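Local coordinates for IPT/TIG domain-containing protein BACOVA_02650 (Bacteroides ovatus, PDB 5E7G), which binds xyloglucan at the surface of the cell, probably before the polysaccharide is transported into the periplasm for degradation, at residues 129-134 against 182-187. Numbering follows the deposited sequence.
Sequences EVQAVY and ECYTSS
Antiparallel pairing with an extra residue in one strand joins Ala-132 to Glu-182, where strand 130-136 runs beside strand 178-183 in a four-stranded sheet of the second IPT/TIG domain. Two bonds make the pair: Glu-182 N reaches Ala-132 O at 2.8 Å, and Ala-132 N reaches back to Glu-182 O at 3.3 Å. Glu-182 O also accepts from Gln-131 N, at 2.7 Å and nearly in line with the C=O bond. With Gln-131 and Ala-132 both set against Glu-182, this is a classic beta bulge, placed in one sheet of an immunoglobulin-like beta-sandwich, the fold of IPT/TIG domains. Beyond it the pairing slackens into a weak bond from Tyr-184 N to Glu-129 O, while Cys-183 SG lies 4.0 Å from Val-130 CG2. The side chain of Glu-182, with CG anti to its N (chi1 -155°), passes alongside Ala-132; OE1 approaches the ring edge of Tyr-134 at CE2, 3.8 Å away, and OE2 is salt-bridged to Arg-146. At the other end the amide of Gln-131 stands steeply to the Tyr-184 ring, planes 76° apart, with its NE2 3.4 Å from Tyr-184 CA. Tyr-184 itself stacks on His-97 and bonds through OH to Asp-23, residues of the preceding part of the chain. Nearby, a water links Glu-129 OE2 to Thr-185 N.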
loop_
_atom_site.group_PDB
_atom_site.type_symbol
_atom_site.label_atom_id
_atom_site.label_comp_id
_atom_site.label_asym_id
_atom_site.label_seq_id
_atom_site.Cartn_x
_atom_site.Cartn_y
_atom_site.Cartn_z
ATOM N N GLU A 129 -13.755 25.562 -16.455
ATOM C CA GLU A 129 -14.252 26.786 -15.834
ATOM C C GLU A 129 -13.735 26.960 -14.404
ATOM O O GLU A 129 -14.458 27.421 -13.521
ATOM C CB GLU A 129 -15.788 26.781 -15.850
ATOM C CG GLU A 129 -16.379 26.551 -17.248
ATOM C CD GLU A 129 -17.863 26.222 -17.234
ATOM O OE1 GLU A 129 -18.596 26.743 -18.101
ATOM O OE2 GLU A 129 -18.293 25.429 -16.373
ATOM N N VAL A 130 -12.480 26.578 -14.183
ATOM C CA VAL A 130 -11.829 26.774 -12.892
ATOM C C VAL A 130 -11.846 28.253 -12.512
ATOM O O VAL A 130 -11.294 29.092 -13.220
ATOM C CB VAL A 130 -10.368 26.260 -12.915
ATOM C CG1 VAL A 130 -9.649 26.563 -11.599
ATOM C CG2 VAL A 130 -10.343 24.766 -13.202
ATOM N N GLN A 131 -12.491 28.561 -11.394
ATOM C CA GLN A 131 -12.565 29.933 -10.901
ATOM C C GLN A 131 -11.434 30.224 -9.912
ATOM O O GLN A 131 -10.711 31.212 -10.054
ATOM C CB GLN A 131 -13.925 30.180 -10.246
ATOM C CG GLN A 131 -15.096 30.065 -11.214
ATOM C CD GLN A 131 -16.438 30.089 -10.515
ATOM O OE1 GLN A 131 -16.522 29.938 -9.295
ATOM N NE2 GLN A 131 -17.503 30.278 -11.290
ATOM N N ALA A 132 -11.283 29.352 -8.918
ATOM C CA ALA A 132 -10.265 29.520 -7.887
ATOM C C ALA A 132 -9.691 28.177 -7.440
ATOM O O ALA A 132 -10.302 27.124 -7.638
ATOM C CB ALA A 132 -10.848 30.263 -6.697
ATOM N N VAL A 133 -8.503 28.227 -6.847
ATOM C CA VAL A 133 -7.906 27.060 -6.206
ATOM C C VAL A 133 -7.339 27.470 -4.852
ATOM O O VAL A 133 -6.599 28.449 -4.761
ATOM C CB VAL A 133 -6.789 26.435 -7.057
ATOM C CG1 VAL A 133 -6.331 25.123 -6.436
ATOM C CG2 VAL A 133 -7.265 26.207 -8.484
ATOM N N TYR A 134 -7.688 26.725 -3.805
ATOM C CA TYR A 134 -7.254 27.074 -2.457
ATOM C C TYR A 134 -7.009 25.864 -1.559
ATOM O O TYR A 134 -7.553 24.777 -1.779
ATOM C CB TYR A 134 -8.285 28.003 -1.800
ATOM C CG TYR A 134 -9.643 27.388 -1.509
ATOM C CD1 TYR A 134 -9.862 26.656 -0.352
ATOM C CD2 TYR A 134 -10.715 27.576 -2.373
ATOM C CE1 TYR A 134 -11.100 26.109 -0.074
ATOM C CE2 TYR A 134 -11.957 27.034 -2.100
ATOM C CZ TYR A 134 -12.144 26.302 -0.951
ATOM O OH TYR A 134 -13.380 25.759 -0.676
ATOM N N GLU A 182 -12.179 25.013 -7.360
ATOM C CA GLU A 182 -13.473 25.676 -7.426
ATOM C C GLU A 182 -13.860 25.955 -8.877
ATOM O O GLU A 182 -13.213 26.759 -9.554
ATOM C CB GLU A 182 -13.426 26.973 -6.619
ATOM C CG GLU A 182 -14.759 27.460 -6.111
ATOM C CD GLU A 182 -14.601 28.483 -5.004
ATOM O OE1 GLU A 182 -15.124 28.247 -3.893
ATOM O OE2 GLU A 182 -13.942 29.518 -5.240
ATOM N N CYS A 183 -14.903 25.278 -9.350
ATOM C CA CYS A 183 -15.392 25.457 -10.717
ATOM C C CYS A 183 -16.785 26.074 -10.713
ATOM O O CYS A 183 -17.431 26.160 -9.669
ATOM C CB CYS A 183 -15.408 24.123 -11.466
ATOM S SG CYS A 183 -13.774 23.411 -11.745
ATOM N N TYR A 184 -17.232 26.507 -11.888
ATOM C CA TYR A 184 -18.560 27.093 -12.055
ATOM C C TYR A 184 -19.648 26.119 -11.613
ATOM O O TYR A 184 -20.553 26.487 -10.864
ATOM C CB TYR A 184 -18.772 27.498 -13.517
ATOM C CG TYR A 184 -20.072 28.221 -13.806
ATOM C CD1 TYR A 184 -21.271 27.526 -13.908
ATOM C CD2 TYR A 184 -20.092 29.596 -14.006
ATOM C CE1 TYR A 184 -22.459 28.181 -14.179
ATOM C CE2 TYR A 184 -21.273 30.260 -14.283
ATOM C CZ TYR A 184 -22.455 29.546 -14.367
ATOM O OH TYR A 184 -23.636 30.199 -14.641
ATOM N N THR A 185 -19.552 24.878 -12.080
ATOM C CA THR A 185 -20.569 23.866 -11.802
ATOM C C THR A 185 -20.592 23.492 -10.325
ATOM O O THR A 185 -21.659 23.367 -9.730
ATOM C CB THR A 185 -20.334 22.589 -12.646
ATOM O OG1 THR A 185 -20.444 22.907 -14.038
ATOM C CG2 THR A 185 -21.354 21.502 -12.310
ATOM N N SER A 186 -19.406 23.314 -9.750
ATOM C CA SER A 186 -19.258 22.916 -8.352
ATOM C C SER A 186 -17.771 22.917 -7.978
ATOM O O SER A 186 -16.933 23.395 -8.740
ATOM C CB SER A 186 -19.869 21.532 -8.106
ATOM O OG SER A 186 -19.221 20.548 -8.892
ATOM N N SER A 187 -17.450 22.372 -6.810
ATOM C CA SER A 187 -16.073 22.325 -6.332
ATOM C C SER A 187 -15.636 20.896 -6.051
ATOM O O SER A 187 -16.448 20.056 -5.668
ATOM C CB SER A 187 -15.931 23.169 -5.074
ATOM O OG SER A 187 -16.409 24.478 -5.312
HETATM O O HOH W 1 -20.574 24.557 -15.969
HETATM O O HOH W 2 -17.898 24.146 -14.047
#